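Local structure of DyP (Bjerkandera adusta, 3VXJ) at residues A[222-227]-A[421-426]; A[287-292]-A[313-318]; A[330-335]-A[353-358]. The protein probably acts as a heme-dependent peroxidase that decolorizes dyes, and binds the phenolic compound 2,6-dimethoxyphenol beside a heme propionate. One frame throughout, in Å; residues are numbered along the deposited sequence.

Interaction 1. Residues A[222-227]-A[421-426]; sequences HFQQKV and IPKGGE. With HEM (protoporphyrin IX containing Fe), chain B.
The imidazole ring of H222 carries the CB of K423 over one face. That carbon lies 3.8 Å from the ring centroid and 24° off the ring normal, a CH-pi contact displaced toward the ND1 rim. In the plane of the same ring, a water sits 2.7 Å from H222 ND1 and donates to K423 O, tying the ring back to the opposite strand. H222 NE2 is engaged by Y334. From CB the chain of K423 bends twice and runs past OE1 of Q224, and its NZ finds Q107 O.

The two strands are neighbours in an antiparallel sheet of order 2-3-1-4, as in the ferredoxin-like domains of DyP-type peroxidases. Segment 421-426 lies on one of its two outermost strands, 420-430. Q224 and I421 form a hydrogen-bonded pair, I421 N to Q224 O being 2.8 Å. K423 N also reaches H222 O at 2.8 Å, almost straight. F223 and P422 make a non-hydrogen-bonded pair on the sheet face toward the heme. With CG anti to the carbonyl carbon (chi1 -66°), the F223 ring reaches between P422 and the heme. There CE1 meets P422 CG at 4.1 Å, while CZ approaches the heme methyl CMC at 3.6 Å. An alanine in place of F223 is likely to leave P422 CG and the heme methyl without their aromatic partner. Q225 NE2 touches heme CMB and is hydrogen-bonded to E165.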
# COMPACT_ATOMS: atom_id res chain seq x y z
N HIS A 222 7.74 1.97 -5.23
CA HIS A 222 7.38 2.37 -6.57
C HIS A 222 7.30 1.11 -7.43
O HIS A 222 8.32 0.49 -7.72
CB HIS A 222 8.43 3.34 -7.12
CG HIS A 222 8.29 3.63 -8.58
ND1 HIS A 222 9.30 4.19 -9.33
CD2 HIS A 222 7.25 3.44 -9.43
CE1 HIS A 222 8.90 4.32 -10.58
NE2 HIS A 222 7.66 3.86 -10.67
N PHE A 223 6.08 0.70 -7.79
CA PHE A 223 5.90 -0.51 -8.61
C PHE A 223 5.53 -0.12 -10.02
O PHE A 223 4.62 0.69 -10.22
CB PHE A 223 4.74 -1.37 -8.09
CG PHE A 223 4.97 -1.97 -6.74
CD1 PHE A 223 6.06 -2.80 -6.50
CD2 PHE A 223 4.03 -1.76 -5.73
CE1 PHE A 223 6.24 -3.38 -5.24
CE2 PHE A 223 4.19 -2.34 -4.47
CZ PHE A 223 5.30 -3.16 -4.23
N GLN A 224 6.22 -0.69 -11.00
CA GLN A 224 5.77 -0.62 -12.38
C GLN A 224 4.94 -1.86 -12.67
O GLN A 224 5.35 -2.97 -12.33
CB GLN A 224 6.97 -0.53 -13.33
CG GLN A 224 6.59 -0.38 -14.78
CD GLN A 224 7.74 0.04 -15.66
OE1 GLN A 224 8.81 0.43 -15.18
NE2 GLN A 224 7.52 -0.02 -16.97
N GLN A 225 3.79 -1.69 -13.32
CA GLN A 225 2.91 -2.82 -13.65
C GLN A 225 2.91 -3.13 -15.15
O GLN A 225 2.95 -2.22 -16.00
CB GLN A 225 1.48 -2.56 -13.16
CG GLN A 225 1.35 -2.65 -11.62
CD GLN A 225 0.02 -2.16 -11.10
OE1 GLN A 225 -0.07 -1.06 -10.57
NE2 GLN A 225 -1.01 -2.98 -11.22
N LYS A 226 2.87 -4.43 -15.44
CA LYS A 226 2.84 -4.95 -16.80
C LYS A 226 1.43 -5.42 -17.13
O LYS A 226 1.09 -6.60 -16.97
CB LYS A 226 3.85 -6.08 -16.93
CG LYS A 226 5.27 -5.72 -16.50
CD LYS A 226 5.92 -4.67 -17.37
CE LYS A 226 7.42 -4.61 -17.12
NZ LYS A 226 8.08 -3.59 -17.99
N VAL A 227 0.60 -4.48 -17.57
CA VAL A 227 -0.84 -4.73 -17.71
C VAL A 227 -1.19 -5.58 -18.94
O VAL A 227 -1.93 -6.56 -18.81
CB VAL A 227 -1.66 -3.41 -17.65
CG1 VAL A 227 -3.14 -3.70 -17.78
CG2 VAL A 227 -1.37 -2.67 -16.35
N ILE A 421 6.88 -4.84 -10.88
CA ILE A 421 8.33 -4.68 -10.82
C ILE A 421 8.69 -3.57 -9.84
O ILE A 421 8.33 -2.41 -10.07
CB ILE A 421 8.90 -4.30 -12.21
CG1 ILE A 421 8.39 -5.25 -13.30
CG2 ILE A 421 10.42 -4.25 -12.17
CD1 ILE A 421 8.86 -6.70 -13.18
N PRO A 422 9.37 -3.90 -8.73
CA PRO A 422 9.82 -2.83 -7.83
C PRO A 422 10.93 -2.00 -8.48
O PRO A 422 11.94 -2.55 -8.93
CB PRO A 422 10.36 -3.60 -6.60
CG PRO A 422 9.75 -4.99 -6.71
CD PRO A 422 9.67 -5.24 -8.19
N LYS A 423 10.71 -0.69 -8.54
CA LYS A 423 11.65 0.25 -9.16
C LYS A 423 12.38 1.10 -8.12
O LYS A 423 13.22 1.92 -8.47
CB LYS A 423 10.93 1.17 -10.15
CG LYS A 423 10.22 0.45 -11.29
CD LYS A 423 11.16 -0.39 -12.16
CE LYS A 423 12.11 0.49 -12.98
NZ LYS A 423 13.11 -0.34 -13.69
N GLY A 424 12.07 0.88 -6.85
CA GLY A 424 12.61 1.68 -5.77
C GLY A 424 11.61 1.77 -4.64
O GLY A 424 10.43 1.42 -4.79
N GLY A 425 12.09 2.25 -3.50
CA GLY A 425 11.25 2.44 -2.34
C GLY A 425 12.09 2.91 -1.18
O GLY A 425 13.33 2.94 -1.26
N GLU A 426 11.43 3.29 -0.10
CA GLU A 426 12.12 3.73 1.10
C GLU A 426 11.24 3.53 2.32
O GLU A 426 10.01 3.42 2.21
CB GLU A 426 12.59 5.19 0.95
CG GLU A 426 13.54 5.70 2.04
CD GLU A 426 14.74 4.77 2.24
OE1 GLU A 426 15.81 5.05 1.65
OE2 GLU A 426 14.59 3.77 2.97
CHA HEM B . -5.46 -5.55 -0.88
CHB HEM B . -3.73 -4.57 -5.29
CHC HEM B . 0.79 -4.61 -3.57
CHD HEM B . -0.91 -5.56 0.85
C1A HEM B . -5.38 -5.32 -2.23
C2A HEM B . -6.50 -5.30 -3.14
C3A HEM B . -6.01 -5.03 -4.36
C4A HEM B . -4.59 -4.85 -4.25
CMA HEM B . -6.81 -4.91 -5.68
CAA HEM B . -7.96 -5.61 -2.75
CBA HEM B . -8.78 -4.41 -2.27
CGA HEM B . -8.41 -3.91 -0.90
O1A HEM B . -8.69 -4.58 0.12
O2A HEM B . -7.84 -2.78 -0.82
C1B HEM B . -2.35 -4.48 -5.21
C2B HEM B . -1.46 -4.18 -6.31
C3B HEM B . -0.20 -4.19 -5.83
C4B HEM B . -0.28 -4.47 -4.42
CMB HEM B . -1.93 -3.94 -7.76
CAB HEM B . 1.12 -3.92 -6.59
CBB HEM B . 1.16 -3.20 -7.71
C1C HEM B . 0.72 -4.92 -2.23
C2C HEM B . 1.86 -5.12 -1.35
C3C HEM B . 1.38 -5.40 -0.13
C4C HEM B . -0.06 -5.37 -0.21
CMC HEM B . 3.33 -5.01 -1.79
CAC HEM B . 2.17 -5.69 1.18
CBC HEM B . 3.31 -6.39 1.18
C1D HEM B . -2.28 -5.57 0.79
C2D HEM B . -3.13 -5.67 1.95
C3D HEM B . -4.53 -5.68 1.42
C4D HEM B . -4.40 -5.58 -0.01
CMD HEM B . -2.75 -5.77 3.44
CAD HEM B . -5.79 -5.80 2.28
CBD HEM B . -5.99 -7.28 2.60
CGD HEM B . -7.19 -7.50 3.49
O1D HEM B . -8.04 -8.36 3.12
O2D HEM B . -7.29 -6.85 4.55
NA HEM B . -4.24 -5.06 -2.94
NB HEM B . -1.60 -4.68 -4.06
NC HEM B . -0.43 -5.12 -1.51
ND HEM B . -3.06 -5.49 -0.36
FE HEM B . -2.32 -5.16 -2.24
O HOH W 1 11.88 4.50 -8.52
O HOH W 2 -2.55 -3.21 -1.88

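Interaction 2. Residues A[287-292]-A[313-318]; sequences RNNNFD and NPRQDL. With 3DM (2,6-dimethoxyphenol), chain D; HEM (protoporphyrin IX containing Fe), chain B.
NH2 of R315 is held between two acceptors. It gives a nearly straight bond to N289 OD1 at 2.7 Å. A second bond runs from R315 NH2 to the heme propionate oxygen O1D at 2.9 Å. Both oxygens lie near the guanidinium plane, although the nitrogen stands above the carbonyl plane of the N289 amide. R315 NH1 bonds to N289 O at 3.0 Å and to F291 O at 2.9 Å. NH1 and NH2 thus grip N289 end-on, one bond to its backbone and one to its side chain.

One guanidinium face lies flat on the ring of F291. The planes are 9° apart and the centres 3.9 Å apart, a stacked cation-pi contact. F291 has CG between its backbone N and carbonyl carbon (chi1 64°), and this brings the ring under the guanidinium. The chain of R315 is extended from CG to NE and spans from its loop to this site.

In the chain the two loops come before and after helix 308-312, which carries the axial heme ligand H308, and together they line the 2,6-dimethoxyphenol pocket. N313 ND2 bridges the ligands, bonding to phenol O1 at 3.1 Å and to propionate O2D at 3.0 Å. N313 OD1 accepts from R315 N, closing an Asx turn. CA of R315 packs against phenol C3. The D292 O takes the backbone N of Q316 at 3.0 Å, in the carbonyl plane.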
# COMPACT_ATOMS: atom_id res chain seq x y z
N ARG A 287 -20.79 -5.09 3.36
CA ARG A 287 -20.71 -6.53 3.14
C ARG A 287 -19.43 -6.98 2.44
O ARG A 287 -19.04 -8.14 2.58
CB ARG A 287 -21.90 -7.02 2.33
CG ARG A 287 -23.24 -7.06 3.04
CD ARG A 287 -24.29 -7.67 2.11
NE ARG A 287 -24.36 -6.97 0.82
CZ ARG A 287 -24.48 -7.56 -0.37
NH1 ARG A 287 -24.54 -8.89 -0.48
NH2 ARG A 287 -24.53 -6.82 -1.47
N ASN A 288 -18.78 -6.10 1.68
CA ASN A 288 -17.63 -6.52 0.87
C ASN A 288 -16.39 -6.92 1.67
O ASN A 288 -15.40 -7.43 1.11
CB ASN A 288 -17.28 -5.51 -0.24
CG ASN A 288 -16.74 -4.19 0.28
OD1 ASN A 288 -16.42 -4.04 1.47
ND2 ASN A 288 -16.65 -3.21 -0.61
N ASN A 289 -16.43 -6.71 2.98
CA ASN A 289 -15.34 -7.16 3.85
C ASN A 289 -15.78 -8.20 4.88
O ASN A 289 -14.99 -8.60 5.73
CB ASN A 289 -14.66 -5.98 4.53
CG ASN A 289 -13.15 -6.10 4.51
OD1 ASN A 289 -12.59 -6.89 3.73
ND2 ASN A 289 -12.48 -5.32 5.34
N ASN A 290 -17.03 -8.64 4.79
CA ASN A 290 -17.61 -9.52 5.80
C ASN A 290 -17.40 -11.00 5.50
O ASN A 290 -18.34 -11.75 5.24
CB ASN A 290 -19.09 -9.20 5.98
CG ASN A 290 -19.63 -9.74 7.28
OD1 ASN A 290 -18.87 -10.15 8.16
ND2 ASN A 290 -20.95 -9.74 7.42
N PHE A 291 -16.14 -11.42 5.58
CA PHE A 291 -15.73 -12.80 5.32
C PHE A 291 -14.42 -13.01 6.05
O PHE A 291 -13.71 -12.04 6.35
CB PHE A 291 -15.55 -13.06 3.81
CG PHE A 291 -14.43 -12.25 3.19
CD1 PHE A 291 -13.15 -12.79 3.06
CD2 PHE A 291 -14.65 -10.95 2.76
CE1 PHE A 291 -12.11 -12.03 2.50
CE2 PHE A 291 -13.62 -10.19 2.20
CZ PHE A 291 -12.35 -10.74 2.08
N ASP A 292 -14.08 -14.26 6.32
CA ASP A 292 -12.86 -14.54 7.06
C ASP A 292 -12.14 -15.83 6.66
O ASP A 292 -11.22 -16.26 7.34
CB ASP A 292 -13.12 -14.53 8.58
CG ASP A 292 -14.12 -15.60 9.02
OD1 ASP A 292 -14.55 -16.42 8.19
OD2 ASP A 292 -14.48 -15.61 10.22
N ASN A 313 -3.59 -10.59 4.22
CA ASN A 313 -4.39 -10.66 5.43
C ASN A 313 -5.07 -12.02 5.53
O ASN A 313 -6.16 -12.23 4.98
CB ASN A 313 -5.43 -9.55 5.49
CG ASN A 313 -6.31 -9.64 6.74
OD1 ASN A 313 -6.05 -10.44 7.65
ND2 ASN A 313 -7.37 -8.83 6.77
N PRO A 314 -4.42 -12.96 6.24
CA PRO A 314 -4.90 -14.34 6.28
C PRO A 314 -6.19 -14.57 7.06
O PRO A 314 -6.75 -15.65 6.96
CB PRO A 314 -3.74 -15.10 6.95
CG PRO A 314 -2.54 -14.22 6.73
CD PRO A 314 -3.07 -12.83 6.80
N ARG A 315 -6.68 -13.57 7.80
CA ARG A 315 -7.93 -13.72 8.55
C ARG A 315 -7.92 -15.04 9.34
O ARG A 315 -6.97 -15.29 10.09
CB ARG A 315 -9.17 -13.52 7.65
CG ARG A 315 -9.12 -12.18 6.93
CD ARG A 315 -10.37 -11.87 6.11
NE ARG A 315 -10.12 -10.67 5.31
CZ ARG A 315 -10.98 -9.67 5.09
NH1 ARG A 315 -12.21 -9.70 5.59
NH2 ARG A 315 -10.59 -8.64 4.37
N GLN A 316 -8.95 -15.89 9.20
CA GLN A 316 -9.05 -17.11 10.01
C GLN A 316 -8.00 -18.17 9.69
O GLN A 316 -7.85 -19.13 10.45
CB GLN A 316 -10.47 -17.70 9.95
CG GLN A 316 -10.77 -18.82 10.96
CD GLN A 316 -10.77 -18.35 12.41
OE1 GLN A 316 -10.96 -17.16 12.70
NE2 GLN A 316 -10.55 -19.28 13.33
N ASP A 317 -7.23 -18.01 8.61
CA ASP A 317 -6.08 -18.91 8.41
C ASP A 317 -5.10 -18.83 9.59
O ASP A 317 -4.34 -19.78 9.83
CB ASP A 317 -5.32 -18.60 7.11
CG ASP A 317 -6.08 -19.01 5.86
OD1 ASP A 317 -6.93 -19.92 5.88
OD2 ASP A 317 -5.76 -18.40 4.81
N LEU A 318 -5.12 -17.73 10.33
CA LEU A 318 -4.26 -17.58 11.52
C LEU A 318 -4.84 -18.25 12.77
O LEU A 318 -4.14 -18.38 13.78
CB LEU A 318 -3.94 -16.11 11.80
CG LEU A 318 -3.15 -15.37 10.73
CD1 LEU A 318 -2.88 -13.95 11.19
CD2 LEU A 318 -1.84 -16.08 10.40
O1 3DM D . -8.85 -9.32 9.50
C1 3DM D . -9.17 -10.47 10.19
C2 3DM D . -8.20 -11.19 10.89
O2 3DM D . -6.91 -10.74 10.89
C7 3DM D . -5.88 -11.66 11.28
C3 3DM D . -8.59 -12.35 11.58
C4 3DM D . -9.92 -12.79 11.54
C5 3DM D . -10.88 -12.06 10.85
C6 3DM D . -10.50 -10.91 10.16
O3 3DM D . -11.40 -10.16 9.46
C8 3DM D . -12.68 -10.76 9.16
CHA HEM B . -5.46 -5.55 -0.88
CHB HEM B . -3.73 -4.57 -5.29
CHC HEM B . 0.79 -4.61 -3.57
CHD HEM B . -0.91 -5.56 0.85
C1A HEM B . -5.38 -5.32 -2.23
C2A HEM B . -6.50 -5.30 -3.14
C3A HEM B . -6.01 -5.03 -4.36
C4A HEM B . -4.59 -4.85 -4.25
CMA HEM B . -6.81 -4.91 -5.68
CAA HEM B . -7.96 -5.61 -2.75
CBA HEM B . -8.78 -4.41 -2.27
CGA HEM B . -8.41 -3.91 -0.90
O1A HEM B . -8.69 -4.58 0.12
O2A HEM B . -7.84 -2.78 -0.82
C1B HEM B . -2.35 -4.48 -5.21
C2B HEM B . -1.46 -4.18 -6.31
C3B HEM B . -0.20 -4.19 -5.83
C4B HEM B . -0.28 -4.47 -4.42
CMB HEM B . -1.93 -3.94 -7.76
CAB HEM B . 1.12 -3.92 -6.59
CBB HEM B . 1.16 -3.20 -7.71
C1C HEM B . 0.72 -4.92 -2.23
C2C HEM B . 1.86 -5.12 -1.35
C3C HEM B . 1.38 -5.40 -0.13
C4C HEM B . -0.06 -5.37 -0.21
CMC HEM B . 3.33 -5.01 -1.79
CAC HEM B . 2.17 -5.69 1.18
CBC HEM B . 3.31 -6.39 1.18
C1D HEM B . -2.28 -5.57 0.79
C2D HEM B . -3.13 -5.67 1.95
C3D HEM B . -4.53 -5.68 1.42
C4D HEM B . -4.40 -5.58 -0.01
CMD HEM B . -2.75 -5.77 3.44
CAD HEM B . -5.79 -5.80 2.28
CBD HEM B . -5.99 -7.28 2.60
CGD HEM B . -7.19 -7.50 3.49
O1D HEM B . -8.04 -8.36 3.12
O2D HEM B . -7.29 -6.85 4.55
NA HEM B . -4.24 -5.06 -2.94
NB HEM B . -1.60 -4.68 -4.06
NC HEM B . -0.43 -5.12 -1.51
ND HEM B . -3.06 -5.49 -0.36
FE HEM B . -2.32 -5.16 -2.24
O HOH W 2 -2.55 -3.21 -1.88

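Interaction 3. Residues A[330-335]-A[353-358]. With HEM (protoporphyrin IX containing Fe), chain B.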
# COMPACT_ATOMS: atom_id res chain seq x y z
N SER A 330 -2.39 3.53 1.66
CA SER A 330 -2.84 4.75 0.97
C SER A 330 -2.16 4.90 -0.39
O SER A 330 -1.54 5.92 -0.69
CB SER A 330 -2.58 5.98 1.83
OG SER A 330 -3.36 7.07 1.38
N SER A 331 -2.28 3.84 -1.19
CA SER A 331 -1.62 3.79 -2.48
C SER A 331 -2.40 4.54 -3.55
O SER A 331 -3.61 4.74 -3.43
CB SER A 331 -1.47 2.33 -2.90
OG SER A 331 -0.79 1.60 -1.89
N ILE A 332 -1.70 4.93 -4.62
CA ILE A 332 -2.35 5.57 -5.75
C ILE A 332 -1.74 5.05 -7.05
O ILE A 332 -0.52 4.90 -7.15
CB ILE A 332 -2.28 7.12 -5.65
CG1 ILE A 332 -3.22 7.77 -6.69
CG2 ILE A 332 -0.84 7.63 -5.78
CD1 ILE A 332 -3.41 9.26 -6.51
N PRO A 333 -2.57 4.76 -8.07
CA PRO A 333 -2.01 4.38 -9.37
C PRO A 333 -1.25 5.52 -10.02
O PRO A 333 -1.47 6.69 -9.66
CB PRO A 333 -3.25 4.04 -10.21
CG PRO A 333 -4.30 3.70 -9.19
CD PRO A 333 -4.05 4.67 -8.07
N TYR A 334 -0.39 5.21 -10.99
CA TYR A 334 0.21 6.24 -11.82
C TYR A 334 0.27 5.78 -13.26
O TYR A 334 0.27 4.58 -13.54
CB TYR A 334 1.61 6.66 -11.33
CG TYR A 334 2.73 5.71 -11.71
CD1 TYR A 334 3.40 5.86 -12.93
CD2 TYR A 334 3.13 4.69 -10.85
CE1 TYR A 334 4.42 4.98 -13.30
CE2 TYR A 334 4.16 3.81 -11.22
CZ TYR A 334 4.80 3.97 -12.43
OH TYR A 334 5.82 3.09 -12.74
N GLY A 335 0.35 6.76 -14.16
CA GLY A 335 0.59 6.49 -15.56
C GLY A 335 -0.68 6.46 -16.37
O GLY A 335 -1.78 6.47 -15.81
N GLY A 353 1.79 2.11 -13.15
CA GLY A 353 1.92 1.23 -12.00
C GLY A 353 1.24 1.75 -10.76
O GLY A 353 0.17 2.36 -10.83
N LEU A 354 1.87 1.52 -9.61
CA LEU A 354 1.30 1.85 -8.32
C LEU A 354 2.36 2.50 -7.47
O LEU A 354 3.47 2.00 -7.34
CB LEU A 354 0.77 0.59 -7.61
CG LEU A 354 -0.10 0.79 -6.35
CD1 LEU A 354 -1.43 1.47 -6.70
CD2 LEU A 354 -0.34 -0.54 -5.62
N LEU A 355 2.00 3.65 -6.92
CA LEU A 355 2.78 4.28 -5.85
C LEU A 355 2.19 3.77 -4.54
O LEU A 355 1.16 4.26 -4.08
CB LEU A 355 2.74 5.80 -5.97
CG LEU A 355 3.17 6.32 -7.35
CD1 LEU A 355 3.13 7.84 -7.43
CD2 LEU A 355 4.56 5.82 -7.73
N PHE A 356 2.85 2.76 -3.99
CA PHE A 356 2.33 1.99 -2.88
C PHE A 356 2.80 2.58 -1.55
O PHE A 356 3.99 2.91 -1.38
CB PHE A 356 2.78 0.54 -3.04
CG PHE A 356 2.44 -0.35 -1.88
CD1 PHE A 356 1.26 -1.08 -1.85
CD2 PHE A 356 3.35 -0.50 -0.83
CE1 PHE A 356 0.95 -1.90 -0.78
CE2 PHE A 356 3.06 -1.35 0.23
CZ PHE A 356 1.87 -2.04 0.27
N VAL A 357 1.85 2.72 -0.62
CA VAL A 357 2.09 3.35 0.67
C VAL A 357 1.42 2.51 1.74
O VAL A 357 0.21 2.28 1.67
CB VAL A 357 1.46 4.75 0.69
CG1 VAL A 357 1.55 5.37 2.07
CG2 VAL A 357 2.13 5.66 -0.34
N GLU A 358 2.20 2.04 2.71
CA GLU A 358 1.65 1.25 3.80
C GLU A 358 2.23 1.73 5.12
O GLU A 358 3.45 1.87 5.25
CB GLU A 358 1.97 -0.23 3.60
CG GLU A 358 1.22 -1.17 4.54
CD GLU A 358 1.27 -2.63 4.11
OE1 GLU A 358 2.22 -3.03 3.43
OE2 GLU A 358 0.32 -3.38 4.45
CHA HEM B . -5.46 -5.55 -0.88
CHB HEM B . -3.73 -4.57 -5.29
CHC HEM B . 0.79 -4.61 -3.57
CHD HEM B . -0.91 -5.56 0.85
C1A HEM B . -5.38 -5.32 -2.23
C2A HEM B . -6.50 -5.30 -3.14
C3A HEM B . -6.01 -5.03 -4.36
C4A HEM B . -4.59 -4.85 -4.25
CMA HEM B . -6.81 -4.91 -5.68
CAA HEM B . -7.96 -5.61 -2.75
CBA HEM B . -8.78 -4.41 -2.27
CGA HEM B . -8.41 -3.91 -0.90
O1A HEM B . -8.69 -4.58 0.12
O2A HEM B . -7.84 -2.78 -0.82
C1B HEM B . -2.35 -4.48 -5.21
C2B HEM B . -1.46 -4.18 -6.31
C3B HEM B . -0.20 -4.19 -5.83
C4B HEM B . -0.28 -4.47 -4.42
CMB HEM B . -1.93 -3.94 -7.76
CAB HEM B . 1.12 -3.92 -6.59
CBB HEM B . 1.16 -3.20 -7.71
C1C HEM B . 0.72 -4.92 -2.23
C2C HEM B . 1.86 -5.12 -1.35
C3C HEM B . 1.38 -5.40 -0.13
C4C HEM B . -0.06 -5.37 -0.21
CMC HEM B . 3.33 -5.01 -1.79
CAC HEM B . 2.17 -5.69 1.18
CBC HEM B . 3.31 -6.39 1.18
C1D HEM B . -2.28 -5.57 0.79
C2D HEM B . -3.13 -5.67 1.95
C3D HEM B . -4.53 -5.68 1.42
C4D HEM B . -4.40 -5.58 -0.01
CMD HEM B . -2.75 -5.77 3.44
CAD HEM B . -5.79 -5.80 2.28
CBD HEM B . -5.99 -7.28 2.60
CGD HEM B . -7.19 -7.50 3.49
O1D HEM B . -8.04 -8.36 3.12
O2D HEM B . -7.29 -6.85 4.55
NA HEM B . -4.24 -5.06 -2.94
NB HEM B . -1.60 -4.68 -4.06
NC HEM B . -0.43 -5.12 -1.51
ND HEM B . -3.06 -5.49 -0.36
FE HEM B . -2.32 -5.16 -2.24
O HOH W 2 -2.55 -3.21 -1.88
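S331 reaches across to strand 353-358 with its whole side chain. Its CB lies 3.5 Å from L355 O and also touches L354 CD1. OG stands anti to the carbonyl carbon of S331 (chi1 -55°) and accepts a bond from V357 N at 3.1 Å. The same oxygen lies 3.4 Å from F356 CD1. A serine side chain thus takes up the backbone N-H of V357.

On the other side of its ring, F356 meets the heme. CE1 is 3.4 Å from heme C1C, and CZ packs on the same pyrrole. L354 splits its branches: CD1 turns to I332 O, while CD2 comes to 3.7 Å from heme C3B.

Farther along, the Y334 ring lies over the backbone of G353, whose N sits over the ring centre. A CB on G353 would run into Y334 CE2. Y334 CD2 also packs on L355 CD2 at 3.6 Å. Y334 OH is bonded to D351. I332 and L355 form an antiparallel hydrogen-bonded pair, with L355 N to I332 O at 2.8 Å, and so do Y334 and G353.

Strand 328-334 is one of the two outermost strands of the antiparallel sheet, and 353-360 lies between it and 216-225. I332, L355 and V357 turn to strand 23-31 of the other four-stranded sheet. F356 lies on the heme side, against F367 of helix 367-375.

Interactions 1 and 3 belong to one sheet. Strand 216-225 carries one segment of interaction 1 and is the neighbour of 353-360 in interaction 3, so their centres are 9 Å apart. F223 O and L354 N approach to 2.9 Å, as do H222 NE2 and Y334 OH. Together they put F223, Q225, L354 and F356 against the heme. Interaction 2 is centred 27 Å from interaction 1 and 23 Å from interaction 3, and touches neither. The heme links all three: interaction 2 holds a propionate next to 2,6-dimethoxyphenol, while the sheet contacts meet ring atoms and several methyl and vinyl groups. A water oxygen lies 2.0 Å from the heme FE, whose axial protein ligand is H308.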